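Local atomic coordinates of putative uncharacterized protein (Aquifex aeolicus, PDB entry 3ME7), a protein that probably binds copper and takes part in electron transfer as a membrane-bound, thioredoxin-fold member of the SCO1/2 family, this chain being its SCO-domain part. Residues A[5-10]-A[137-142]; A[11-16]-A[96-101]; A[24-29]-A[64-69]; A[29-34]-A[131-136]. All coordinates share one frame; numbering follows the deposited sequence. Where two conformers were deposited one is given.

Contact 1 of 4, residues A[5-10]-A[137-142]; sequences TYVPGD and LQIKDY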
loop_
_atom_site.group_PDB
_atom_site.type_symbol
_atom_site.label_atom_id
_atom_site.label_comp_id
_atom_site.label_asym_id
_atom_site.label_seq_id
_atom_site.Cartn_x
_atom_site.Cartn_y
_atom_site.Cartn_z
ATOM N N THR A 5 11.753 3.028 10.033
ATOM C CA THR A 5 12.347 3.888 9.022
ATOM C C THR A 5 11.224 4.555 8.223
ATOM O O THR A 5 10.055 4.118 8.277
ATOM C CB THR A 5 13.285 3.124 8.101
ATOM O OG1 THR A 5 12.541 2.132 7.410
ATOM C CG2 THR A 5 14.424 2.468 8.886
ATOM N N TYR A 6 11.572 5.614 7.500
ATOM C CA TYR A 6 10.599 6.455 6.832
ATOM C C TYR A 6 10.585 6.173 5.339
ATOM O O TYR A 6 11.650 5.990 4.720
ATOM C CB TYR A 6 10.934 7.933 7.056
ATOM C CG TYR A 6 10.541 8.429 8.434
ATOM C CD1 TYR A 6 11.344 8.161 9.537
ATOM C CD2 TYR A 6 9.367 9.152 8.631
ATOM C CE1 TYR A 6 10.976 8.593 10.809
ATOM C CE2 TYR A 6 9.001 9.600 9.888
ATOM C CZ TYR A 6 9.809 9.306 10.981
ATOM O OH TYR A 6 9.469 9.742 12.254
ATOM N N VAL A 7 9.389 6.154 4.757
ATOM C CA VAL A 7 9.278 6.140 3.298
ATOM C C VAL A 7 9.512 7.573 2.785
ATOM O O VAL A 7 8.850 8.506 3.249
ATOM C CB VAL A 7 7.910 5.590 2.811
ATOM C CG1 VAL A 7 7.920 5.453 1.287
ATOM C CG2 VAL A 7 7.633 4.210 3.419
ATOM N N PRO A 8 10.466 7.764 1.849
ATOM C CA PRO A 8 10.773 9.110 1.351
ATOM C C PRO A 8 9.535 9.841 0.858
ATOM O O PRO A 8 8.761 9.308 0.054
ATOM C CB PRO A 8 11.752 8.846 0.192
ATOM C CG PRO A 8 12.454 7.593 0.616
ATOM C CD PRO A 8 11.373 6.756 1.277
ATOM N N GLY A 9 9.356 11.067 1.326
ATOM C CA GLY A 9 8.146 11.829 1.032
ATOM C C GLY A 9 8.108 12.428 -0.367
ATOM O O GLY A 9 7.041 12.778 -0.873
ATOM N N ASP A 10 9.274 12.535 -1.001
ATOM C CA ASP A 10 9.331 13.150 -2.317
ATOM C C ASP A 10 9.064 12.186 -3.478
ATOM O O ASP A 10 9.104 12.606 -4.640
ATOM C CB ASP A 10 10.659 13.904 -2.522
ATOM C CG ASP A 10 11.885 13.014 -2.362
ATOM O OD1 ASP A 10 11.769 11.857 -1.891
ATOM O OD2 ASP A 10 12.994 13.490 -2.692
ATOM N N LEU A 137 4.661 9.203 7.575
ATOM C CA LEU A 137 5.305 8.244 6.638
ATOM C C LEU A 137 6.294 7.263 7.266
ATOM O O LEU A 137 7.082 6.634 6.562
ATOM C CB LEU A 137 5.971 8.946 5.440
ATOM C CG LEU A 137 5.150 10.012 4.705
ATOM C CD1 LEU A 137 5.985 10.515 3.529
ATOM C CD2 LEU A 137 3.817 9.440 4.216
ATOM N N GLN A 138 6.255 7.114 8.587
ATOM C CA GLN A 138 7.112 6.149 9.245
ATOM C C GLN A 138 6.489 4.766 9.170
ATOM O O GLN A 138 5.295 4.602 9.417
ATOM C CB GLN A 138 7.313 6.535 10.708
ATOM C CG GLN A 138 8.376 5.710 11.403
ATOM C CD GLN A 138 8.704 6.236 12.790
ATOM O OE1 GLN A 138 7.883 6.887 13.427
ATOM N NE2 GLN A 138 9.890 5.931 13.262
ATOM N N ILE A 139 7.297 3.766 8.828
ATOM C CA ILE A 139 6.794 2.385 8.743
ATOM C C ILE A 139 6.523 1.884 10.166
ATOM O O ILE A 139 7.445 1.802 10.986
ATOM C CB ILE A 139 7.798 1.471 8.024
ATOM C CG1 ILE A 139 7.964 1.924 6.566
ATOM C CG2 ILE A 139 7.334 0.005 8.115
ATOM C CD1 ILE A 139 9.253 1.394 5.896
ATOM N N LYS A 140 5.264 1.559 10.448
ATOM C CA LYS A 140 4.869 1.178 11.799
ATOM C C LYS A 140 4.491 -0.300 11.927
ATOM O O LYS A 140 4.535 -0.850 13.017
ATOM C CB LYS A 140 3.758 2.083 12.321
ATOM C CG LYS A 140 4.234 3.512 12.669
ATOM C CD LYS A 140 5.217 3.520 13.870
ATOM C CE LYS A 140 5.695 4.911 14.205
ATOM N NZ LYS A 140 6.866 4.925 15.163
ATOM N N ASP A 141 4.116 -0.939 10.820
ATOM C CA ASP A 141 3.795 -2.367 10.877
ATOM C C ASP A 141 3.827 -2.978 9.488
ATOM O O ASP A 141 3.589 -2.290 8.498
ATOM C CB ASP A 141 2.396 -2.574 11.493
ATOM C CG ASP A 141 2.281 -3.873 12.280
ATOM O OD1 ASP A 141 3.218 -4.709 12.241
ATOM O OD2 ASP A 141 1.241 -4.055 12.951
ATOM N N TYR A 142 4.154 -4.276 9.431
ATOM C CA TYR A 142 4.039 -5.073 8.223
ATOM C C TYR A 142 3.057 -6.196 8.506
ATOM O O TYR A 142 3.126 -6.838 9.572
ATOM C CB TYR A 142 5.377 -5.720 7.874
ATOM C CG TYR A 142 6.416 -4.790 7.320
ATOM C CD1 TYR A 142 6.378 -4.388 5.984
ATOM C CD2 TYR A 142 7.458 -4.322 8.114
ATOM C CE1 TYR A 142 7.331 -3.541 5.459
ATOM C CE2 TYR A 142 8.440 -3.478 7.586
ATOM C CZ TYR A 142 8.368 -3.097 6.253
ATOM O OH TYR A 142 9.307 -2.264 5.737
#

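Contact 2 of 4, residues A[11-16]-A[96-101]; sequences ITLVDS and KVVKAK. With SO4 (sulfate ion), chain C.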
loop_
_atom_site.group_PDB
_atom_site.type_symbol
_atom_site.label_atom_id
_atom_site.label_comp_id
_atom_site.label_asym_id
_atom_site.label_seq_id
_atom_site.Cartn_x
_atom_site.Cartn_y
_atom_site.Cartn_z
ATOM N N ILE A 11 8.788 10.909 -3.166
ATOM C CA ILE A 11 8.377 9.939 -4.181
ATOM C C ILE A 11 7.129 10.460 -4.898
ATOM O O ILE A 11 6.130 10.797 -4.247
ATOM C CB ILE A 11 8.091 8.580 -3.517
ATOM C CG1 ILE A 11 9.422 7.949 -3.109
ATOM C CG2 ILE A 11 7.304 7.645 -4.468
ATOM C CD1 ILE A 11 9.315 6.791 -2.123
ATOM N N THR A 12 7.188 10.500 -6.229
ATOM C CA THR A 12 6.058 10.931 -7.030
ATOM C C THR A 12 5.273 9.715 -7.500
ATOM O O THR A 12 5.845 8.782 -8.106
ATOM C CB THR A 12 6.503 11.788 -8.235
ATOM O OG1 THR A 12 7.173 12.972 -7.765
ATOM C CG2 THR A 12 5.278 12.207 -9.060
ATOM N N LEU A 13 3.974 9.732 -7.190
ATOM C CA LEU A 13 3.012 8.722 -7.610
ATOM C C LEU A 13 1.994 9.353 -8.549
ATOM O O LEU A 13 1.792 10.571 -8.538
ATOM C CB LEU A 13 2.306 8.147 -6.373
ATOM C CG LEU A 13 3.229 7.559 -5.303
ATOM C CD1 LEU A 13 2.398 7.336 -4.003
ATOM C CD2 LEU A 13 3.886 6.293 -5.771
ATOM N N VAL A 14 1.357 8.525 -9.368
ATOM C CA VAL A 14 0.315 8.956 -10.295
ATOM C C VAL A 14 -0.853 7.991 -10.089
ATOM O O VAL A 14 -0.681 6.752 -10.221
ATOM C CB VAL A 14 0.792 8.900 -11.759
ATOM C CG1 VAL A 14 -0.225 9.559 -12.682
ATOM C CG2 VAL A 14 2.158 9.577 -11.911
ATOM N N ASP A 15 -2.016 8.541 -9.726
ATOM C CA ASP A 15 -3.196 7.703 -9.532
ATOM C C ASP A 15 -3.847 7.293 -10.854
ATOM O O ASP A 15 -3.413 7.710 -11.923
ATOM C CB ASP A 15 -4.196 8.313 -8.531
ATOM C CG ASP A 15 -4.980 9.457 -9.094
ATOM O OD1 ASP A 15 -4.994 9.643 -10.319
ATOM O OD2 ASP A 15 -5.624 10.145 -8.267
ATOM N N SER A 16 -4.878 6.456 -10.772
ATOM C CA SER A 16 -5.468 5.861 -11.970
ATOM C C SER A 16 -6.251 6.869 -12.808
ATOM O O SER A 16 -6.675 6.550 -13.921
ATOM C CB SER A 16 -6.374 4.688 -11.589
ATOM O OG SER A 16 -7.349 5.102 -10.643
ATOM N N LYS A 96 -6.716 4.557 -3.325
ATOM C CA LYS A 96 -6.180 4.890 -4.638
ATOM C C LYS A 96 -5.479 3.691 -5.231
ATOM O O LYS A 96 -5.030 2.811 -4.497
ATOM C CB LYS A 96 -5.186 6.044 -4.534
ATOM C CG LYS A 96 -5.760 7.314 -3.927
ATOM C CD LYS A 96 -4.733 8.427 -3.983
ATOM C CE LYS A 96 -5.027 9.513 -2.977
ATOM N NZ LYS A 96 -6.340 10.161 -3.307
ATOM N N VAL A 97 -5.431 3.642 -6.562
ATOM C CA VAL A 97 -4.548 2.723 -7.282
ATOM C C VAL A 97 -3.555 3.614 -8.030
ATOM O O VAL A 97 -3.965 4.522 -8.789
ATOM C CB VAL A 97 -5.313 1.823 -8.258
ATOM C CG1 VAL A 97 -4.353 0.840 -8.910
ATOM C CG2 VAL A 97 -6.454 1.051 -7.543
ATOM N N VAL A 98 -2.259 3.386 -7.793
ATOM C CA VAL A 98 -1.225 4.300 -8.277
ATOM C C VAL A 98 -0.068 3.543 -8.880
ATOM O O VAL A 98 0.107 2.346 -8.602
ATOM C CB VAL A 98 -0.681 5.241 -7.168
ATOM C CG1 VAL A 98 -1.836 5.888 -6.412
ATOM C CG2 VAL A 98 0.221 4.491 -6.178
ATOM N N LYS A 99 0.700 4.260 -9.690
ATOM C CA LYS A 99 2.019 3.789 -10.148
ATOM C C LYS A 99 3.052 4.842 -9.761
ATOM O O LYS A 99 2.711 6.005 -9.537
ATOM C CB LYS A 99 2.043 3.566 -11.667
ATOM C CG LYS A 99 1.722 4.829 -12.476
ATOM C CD LYS A 99 1.986 4.624 -13.964
ATOM C CE LYS A 99 3.487 4.676 -14.259
ATOM N NZ LYS A 99 3.752 4.398 -15.700
ATOM N N ALA A 100 4.317 4.442 -9.705
ATOM C CA ALA A 100 5.418 5.371 -9.472
ATOM C C ALA A 100 5.689 6.118 -10.790
ATOM O O ALA A 100 5.628 5.526 -11.869
ATOM C CB ALA A 100 6.658 4.590 -9.033
ATOM N N LYS A 101 5.990 7.412 -10.700
ATOM C CA LYS A 101 6.169 8.239 -11.904
ATOM C C LYS A 101 7.345 7.705 -12.750
ATOM O O LYS A 101 7.201 7.524 -13.962
ATOM C CB LYS A 101 6.374 9.706 -11.495
ATOM C CG LYS A 101 6.736 10.693 -12.615
ATOM C CD LYS A 101 5.551 11.060 -13.427
ATOM C CE LYS A 101 5.947 12.126 -14.457
ATOM N NZ LYS A 101 4.744 12.611 -15.137
HETATM S S SO4 C . 1.825 6.319 -18.529
HETATM O O1 SO4 C . 1.983 5.675 -17.230
HETATM O O2 SO4 C . 2.035 7.751 -18.385
HETATM O O3 SO4 C . 2.781 5.749 -19.483
HETATM O O4 SO4 C . 0.460 6.102 -19.012
HETATM O O HOH W 1 -7.280 9.843 -6.091
HETATM O O HOH W 2 -4.727 11.276 -5.813
HETATM O O HOH W 3 -6.906 5.888 -7.875
#

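Contact 3 of 4, residues A[24-29]-A[64-69]; sequences KNLKGK and DFWVIT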
loop_
_atom_site.group_PDB
_atom_site.type_symbol
_atom_site.label_atom_id
_atom_site.label_comp_id
_atom_site.label_asym_id
_atom_site.label_seq_id
_atom_site.Cartn_x
_atom_site.Cartn_y
_atom_site.Cartn_z
ATOM N N LYS A 24 4.410 12.656 0.354
ATOM C CA LYS A 24 4.258 13.607 1.464
ATOM C C LYS A 24 2.880 14.283 1.490
ATOM O O LYS A 24 2.421 14.762 2.538
ATOM C CB LYS A 24 5.363 14.667 1.415
ATOM C CG LYS A 24 5.232 15.656 0.260
ATOM C CD LYS A 24 6.249 16.778 0.376
ATOM C CE LYS A 24 7.665 16.266 0.168
ATOM N NZ LYS A 24 8.673 17.346 0.398
ATOM N N ASN A 25 2.214 14.339 0.336
ATOM C CA ASN A 25 0.904 15.000 0.246
ATOM C C ASN A 25 -0.184 14.237 0.999
ATOM O O ASN A 25 -1.267 14.772 1.261
ATOM C CB ASN A 25 0.472 15.191 -1.211
ATOM C CG ASN A 25 1.437 16.065 -2.012
ATOM O OD1 ASN A 25 1.568 15.899 -3.230
ATOM N ND2 ASN A 25 2.121 16.988 -1.340
ATOM N N LEU A 26 0.114 12.989 1.336
ATOM C CA LEU A 26 -0.811 12.127 2.079
ATOM C C LEU A 26 -0.537 12.131 3.568
ATOM O O LEU A 26 -1.230 11.437 4.312
ATOM C CB LEU A 26 -0.738 10.675 1.585
ATOM C CG LEU A 26 -1.052 10.362 0.105
ATOM C CD1 LEU A 26 -0.877 8.877 -0.152
ATOM C CD2 LEU A 26 -2.444 10.789 -0.286
ATOM N N LYS A 27 0.463 12.891 4.016
ATOM C CA LYS A 27 0.706 13.006 5.455
ATOM C C LYS A 27 -0.552 13.469 6.183
ATOM O O LYS A 27 -1.373 14.204 5.617
ATOM C CB LYS A 27 1.873 13.951 5.757
ATOM C CG LYS A 27 3.230 13.303 5.567
ATOM C CD LYS A 27 4.346 14.292 5.911
ATOM C CE LYS A 27 5.692 13.746 5.513
ATOM N NZ LYS A 27 6.803 14.689 5.836
ATOM N N GLY A 28 -0.678 13.057 7.438
ATOM C CA GLY A 28 -1.770 13.545 8.300
ATOM C C GLY A 28 -2.782 12.473 8.658
ATOM O O GLY A 28 -3.631 12.680 9.527
ATOM N N LYS A 29 -2.702 11.326 7.978
ATOM C CA LYS A 29 -3.508 10.145 8.298
ATOM C C LYS A 29 -2.607 8.922 8.140
ATOM O O LYS A 29 -1.660 8.953 7.321
ATOM C CB LYS A 29 -4.670 9.972 7.307
ATOM C CG LYS A 29 -5.539 11.195 7.023
ATOM C CD LYS A 29 -6.621 10.829 6.009
ATOM C CE LYS A 29 -7.376 12.057 5.527
ATOM N NZ LYS A 29 -8.272 12.636 6.562
ATOM N N ASP A 64 -10.319 8.113 7.743
ATOM C CA ASP A 64 -9.602 7.542 8.873
ATOM C C ASP A 64 -8.165 7.176 8.526
ATOM O O ASP A 64 -7.301 7.156 9.391
ATOM C CB ASP A 64 -10.352 6.328 9.417
ATOM C CG ASP A 64 -11.709 6.704 9.981
ATOM O OD1 ASP A 64 -11.736 7.504 10.946
ATOM O OD2 ASP A 64 -12.721 6.234 9.424
ATOM N N PHE A 65 -7.929 6.882 7.248
ATOM C CA PHE A 65 -6.619 6.465 6.748
ATOM C C PHE A 65 -6.689 6.507 5.241
ATOM O O PHE A 65 -7.780 6.528 4.685
ATOM C CB PHE A 65 -6.273 5.042 7.235
ATOM C CG PHE A 65 -7.402 4.044 7.100
ATOM C CD1 PHE A 65 -7.706 3.455 5.868
ATOM C CD2 PHE A 65 -8.143 3.677 8.222
ATOM C CE1 PHE A 65 -8.735 2.517 5.764
ATOM C CE2 PHE A 65 -9.180 2.753 8.121
ATOM C CZ PHE A 65 -9.489 2.180 6.899
ATOM N N TRP A 66 -5.531 6.509 4.578
ATOM C CA TRP A 66 -5.463 6.342 3.123
ATOM C C TRP A 66 -5.198 4.869 2.850
ATOM O O TRP A 66 -4.471 4.224 3.603
ATOM C CB TRP A 66 -4.300 7.165 2.535
ATOM C CG TRP A 66 -4.501 8.658 2.654
ATOM C CD1 TRP A 66 -3.813 9.516 3.483
ATOM C CD2 TRP A 66 -5.441 9.461 1.929
ATOM N NE1 TRP A 66 -4.283 10.807 3.313
ATOM C CE2 TRP A 66 -5.277 10.800 2.373
ATOM C CE3 TRP A 66 -6.413 9.181 0.954
ATOM C CZ2 TRP A 66 -6.044 11.859 1.871
ATOM C CZ3 TRP A 66 -7.177 10.245 0.443
ATOM C CH2 TRP A 66 -6.984 11.563 0.910
ATOM N N VAL A 67 -5.774 4.350 1.771
ATOM C CA VAL A 67 -5.375 3.052 1.251
ATOM C C VAL A 67 -4.771 3.294 -0.119
ATOM O O VAL A 67 -5.383 3.937 -0.979
ATOM C CB VAL A 67 -6.541 2.051 1.141
ATOM C CG1 VAL A 67 -6.000 0.657 0.845
ATOM C CG2 VAL A 67 -7.325 2.015 2.461
ATOM N N ILE A 68 -3.548 2.800 -0.294
ATOM C CA ILE A 68 -2.815 2.968 -1.551
ATOM C C ILE A 68 -2.375 1.634 -2.098
ATOM O O ILE A 68 -1.412 1.017 -1.599
ATOM C CB ILE A 68 -1.590 3.907 -1.401
ATOM C CG1 ILE A 68 -1.990 5.256 -0.763
ATOM C CG2 ILE A 68 -0.851 4.072 -2.754
ATOM C CD1 ILE A 68 -2.976 6.143 -1.551
ATOM N N THR A 69 -3.107 1.167 -3.103
ATOM C CA THR A 69 -2.650 0.019 -3.882
ATOM C C THR A 69 -1.676 0.556 -4.911
ATOM O O THR A 69 -1.987 1.504 -5.641
ATOM C CB THR A 69 -3.832 -0.681 -4.576
ATOM O OG1 THR A 69 -4.673 -1.289 -3.587
ATOM C CG2 THR A 69 -3.349 -1.774 -5.531
HETATM O O HOH W 4 -3.873 13.508 4.554
#

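Contact 4 of 4, residues A[29-34]-A[131-136]; sequences KPIILS and VVLSPE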
loop_
_atom_site.group_PDB
_atom_site.type_symbol
_atom_site.label_atom_id
_atom_site.label_comp_id
_atom_site.label_asym_id
_atom_site.label_seq_id
_atom_site.Cartn_x
_atom_site.Cartn_y
_atom_site.Cartn_z
ATOM N N LYS A 29 -2.702 11.326 7.978
ATOM C CA LYS A 29 -3.508 10.145 8.298
ATOM C C LYS A 29 -2.607 8.922 8.140
ATOM O O LYS A 29 -1.660 8.953 7.321
ATOM C CB LYS A 29 -4.670 9.972 7.307
ATOM C CG LYS A 29 -5.539 11.195 7.023
ATOM C CD LYS A 29 -6.621 10.829 6.009
ATOM C CE LYS A 29 -7.376 12.057 5.527
ATOM N NZ LYS A 29 -8.272 12.636 6.562
ATOM N N PRO A 30 -2.904 7.816 8.868
ATOM C CA PRO A 30 -2.211 6.560 8.565
ATOM C C PRO A 30 -2.414 6.137 7.104
ATOM O O PRO A 30 -3.437 6.472 6.476
ATOM C CB PRO A 30 -2.889 5.545 9.481
ATOM C CG PRO A 30 -3.406 6.359 10.624
ATOM C CD PRO A 30 -3.866 7.637 9.977
ATOM N N ILE A 31 -1.406 5.468 6.565
ATOM C CA ILE A 31 -1.427 5.028 5.175
ATOM C C ILE A 31 -1.244 3.523 5.117
ATOM O O ILE A 31 -0.302 2.973 5.689
ATOM C CB ILE A 31 -0.328 5.731 4.366
ATOM C CG1 ILE A 31 -0.606 7.241 4.325
ATOM C CG2 ILE A 31 -0.277 5.158 2.948
ATOM C CD1 ILE A 31 0.627 8.091 4.126
ATOM N N ILE A 32 -2.159 2.855 4.420
ATOM C CA ILE A 32 -2.042 1.407 4.195
ATOM C C ILE A 32 -1.579 1.192 2.747
ATOM O O ILE A 32 -2.284 1.559 1.810
ATOM C CB ILE A 32 -3.377 0.693 4.461
ATOM C CG1 ILE A 32 -3.790 0.867 5.935
ATOM C CG2 ILE A 32 -3.291 -0.781 4.102
ATOM C CD1 ILE A 32 -5.202 0.313 6.258
ATOM N N LEU A 33 -0.403 0.585 2.600
ATOM C CA LEU A 33 0.251 0.408 1.292
ATOM C C LEU A 33 0.177 -1.038 0.868
ATOM O O LEU A 33 0.549 -1.923 1.632
ATOM C CB LEU A 33 1.746 0.774 1.358
ATOM C CG LEU A 33 2.229 2.200 1.573
ATOM C CD1 LEU A 33 3.760 2.222 1.589
ATOM C CD2 LEU A 33 1.705 3.100 0.469
ATOM N N SER A 34 -0.257 -1.281 -0.369
ATOM C CA SER A 34 -0.403 -2.655 -0.890
ATOM C C SER A 34 0.316 -2.816 -2.248
ATOM O O SER A 34 -0.247 -2.431 -3.281
ATOM C CB SER A 34 -1.888 -3.025 -1.018
ATOM O OG SER A 34 -2.108 -4.279 -1.642
ATOM N N VAL A 131 1.784 -2.758 4.110
ATOM C CA VAL A 131 2.641 -1.964 4.979
ATOM C C VAL A 131 1.780 -0.853 5.562
ATOM O O VAL A 131 0.982 -0.231 4.849
ATOM C CB VAL A 131 3.847 -1.344 4.228
ATOM C CG1 VAL A 131 4.825 -0.684 5.223
ATOM C CG2 VAL A 131 4.599 -2.391 3.404
ATOM N N VAL A 132 1.951 -0.589 6.861
ATOM C CA VAL A 132 1.167 0.456 7.506
ATOM C C VAL A 132 2.093 1.565 7.983
ATOM O O VAL A 132 3.013 1.319 8.757
ATOM C CB VAL A 132 0.293 -0.086 8.665
ATOM C CG1 VAL A 132 -0.614 1.047 9.164
ATOM C CG2 VAL A 132 -0.576 -1.238 8.168
ATOM N N LEU A 133 1.849 2.779 7.487
ATOM C CA LEU A 133 2.641 3.956 7.842
ATOM C C LEU A 133 1.913 4.904 8.783
ATOM O O LEU A 133 0.681 5.028 8.756
ATOM C CB LEU A 133 3.007 4.754 6.590
ATOM C CG LEU A 133 3.453 3.999 5.338
ATOM C CD1 LEU A 133 3.710 5.006 4.214
ATOM C CD2 LEU A 133 4.695 3.217 5.642
ATOM N N SER A 134 2.704 5.599 9.596
ATOM C CA SER A 134 2.191 6.655 10.443
ATOM C C SER A 134 1.816 7.848 9.567
ATOM O O SER A 134 2.186 7.890 8.382
ATOM C CB SER A 134 3.277 7.073 11.427
ATOM O OG SER A 134 4.250 7.888 10.774
ATOM N N PRO A 135 1.097 8.842 10.129
ATOM C CA PRO A 135 0.805 10.058 9.362
ATOM C C PRO A 135 2.028 10.847 8.906
ATOM O O PRO A 135 1.875 11.768 8.097
ATOM C CB PRO A 135 -0.037 10.900 10.338
ATOM C CG PRO A 135 -0.676 9.887 11.214
ATOM C CD PRO A 135 0.356 8.827 11.412
ATOM N N GLU A 136 3.204 10.516 9.439
ATOM C CA GLU A 136 4.473 11.142 9.040
ATOM C C GLU A 136 5.286 10.265 8.093
ATOM O O GLU A 136 6.451 10.549 7.847
ATOM C CB GLU A 136 5.348 11.461 10.262
ATOM C CG GLU A 136 4.708 12.382 11.274
ATOM C CD GLU A 136 4.361 13.735 10.688
ATOM O OE1 GLU A 136 5.150 14.276 9.867
ATOM O OE2 GLU A 136 3.302 14.277 11.076
#

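Contact 1 of 4, residues A[5-10]-A[137-142]
Gln138 lies over one face of the Tyr6 ring. Its CB stands 3.8 Å from the ring centroid as a CH-pi contact, displaced toward the rim, and the amide beyond it is turned only 16° from the plane of the ring. With CG anti to the backbone N (chi1 -170°) and the chain extended, the amide carbon travels across the ring to the phenol end, where CD comes 3.6 Å from Tyr6 OH. The amide NE2 is bonded to Gly4 O, which fixes the rotation of the group. A replacement alanine would keep CB over the ring but would probably strip the phenol end of the near-parallel amide and leave Gly4 O without this donor. Beneath the pair is a single beta bridge, by which the N-terminal loop is laid along the beginning of the outermost strand 139-144 of the thioredoxin-like sheet: Ile139 N donates to Thr5 O at 2.8 Å, almost straight, and Val7 N to Leu137 O at 3.0 Å. On the buried side Val7 and Ile139 meet at about a right angle, CG2 to CG1 3.9 Å. Leu137 CD1 reaches further along the loop to rest 3.6 Å from Gly9 CA.

Contact 2 of 4, residues A[11-16]-A[96-101]
Thr12 lays its CG2 methyl alongside the first carbons of Lys101, 3.7 Å from CB, the two side chains running in the same direction. Lys101 has CG anti to the backbone N (chi1 173°) and then bends at chi2, which takes its CD past Val14 CG2 at 4.0 Å; its ammonium group goes on to a salt bridge with Glu20. On the other face of the sheet, Leu13 crosses Val98, CD2 to CG2 4.1 Å, while the other methyl of Val98, CG1, rests against CA and CB of Asp15.

Successive side chains alternate between the faces, as in any extended strand, and the antiparallel pairing of strands 12-15 and 95-100, their short segments crossing at 135°, sets Leu13 against Ala100 and Asp15 against Val98 in the seven-stranded sheet of the thioredoxin-like SCO fold. Val14 and Lys99 form the hydrogen-bonded pair, with N-to-O distances of 2.9 Å in both directions; Lys101 N donates to Thr12 O from well out of the carbonyl plane.

Toward the end of strand 12-15 water takes over. Asp15 OD2 and Lys96 NZ are 5.0 Å apart, and two waters span the gap, one of them weakly bound to the lysine; Asp15 OD1 meanwhile accepts from the backbone of Tyr17 and Asn19. A third water links Ser16 OG to Val97 N, and that hydroxyl is also bonded to Gln85. Lys99, bent at chi3, carries its NZ to a sulfate oxygen, O1, at 2.7 Å. The ion, probably from the crystallisation liquor, is also held by Leu78 N, and Lys99 NZ has a second partner in Asp76 O.

Contact 3 of 4, residues A[24-29]-A[64-69]
The indole of Trp66 is sandwiched between two aliphatic groups. Leu26 CD2 sits over the centre of one face, 3.9 Å from the centroid of the five-membered ring and only 9° off its normal; on the opposite face Lys29 CD makes a second CH-pi contact, displaced toward the rim. At the edge, in the ring plane, a water accepts from Trp66 NE1 at 3.0 Å and donates to Lys27 O, joining the indole to the loop backbone.

Lys29 keeps its chain extended across the indole as far as CE, which lies 3.9 Å from Trp66 CZ2, and then turns at chi4 (-71°). The turn sends its ammonium group to Lys63 O, so the methylenes serve as ring cover while the charge is held beyond the contact. Leu26 works with both branches: while CD2 covers the indole, CD1 meets Ile68 CD1 tip to tip at 3.7 Å, and its CB approaches Trp66 CD1. A serine in place of Trp66 would probably open a gap between Leu26 and Lys29, leaving both aliphatic groups without the surface they clasp and the water without its indole donor.

The clasp closes the loop between strands 20-22 and 31-36 over the beginning of strand 66-71, a central strand of the thioredoxin-like sheet. Phe65 turns from this loop toward helix 55-58, with Ile55 and Leu58. Trp66 and Ile68 lie on the other side, where Lys96 of strand 95-100 touches both and Ile31 and Leu33 of strand 31-36 adjoin Leu26 and Ile68 respectively.

Contact 4 of 4, residues A[29-34]-A[131-136]
Ile31 and Leu133 cross at the heart of the tightly packed part of this contact, with Leu133 CD1 lying 4.1 Å from Ile31 CB. The same methyl also approaches the end of Leu33, although Leu33 was modelled in two conformers and the closeness of its tip is doubtful to that extent. The reach of Leu133 follows from a CG set anti to the carbonyl carbon (chi1 -42°), which leans the side chain over the adjoining strand. Val131 completes this face, its CB level with that of Leu33. On the reverse face Ile32 and Val132 touch more lightly, CG1 to CG2 4.4 Å, and Val132 turns to Ala156 and Ala160 of helix 150-160.

Strands 31-36 and 129-133 are antiparallel neighbours within the central sheet of this thioredoxin-like domain, the short segments crossing at 155°. Four backbone bonds join them. The pair between Leu33 and Val131 is short in both directions, with Leu33 N to Val131 O 2.8 Å, whereas Ile31 N approaches Leu133 O from 32° outside the carbonyl plane at 3.1 Å.

Past that bond the pairing gives way to looser contacts at the more exposed end. Pro135 sets its CG 4.1 Å from Pro30 CD, the two rings crossing at a slant, and its CA makes a CA-H...O contact with Lys29 O. Here Ser134 OG accepts from Glu136 N in an ST turn, with Gln138 N as another partner, while Lys29 directs its CB away from segment 131-136.

How the contacts relate
All four contacts reach one mixed sheet. Contacts 3 and 4, centres about 6 Å apart, share Lys29 and are joined where Ile32 bonds to Trp66 and Ile68 on the neighbouring strand. Contact 1 lies about 7 Å from contact 4, centre to centre; Lys140 and Asp141 both bond to Val132 there, a classic beta bulge. On the other flank, Lys96 and Val98 of contact 2 bond to the 66-71 strand of contact 3. Contacts 2 and 4 do not touch. The predicted copper ligands are Cys40, Cys44 and His126, the two cysteines here disulfide-bonded; Val97 and Val131 side chains lie about 11 Å from the cysteines and the histidine, respectively.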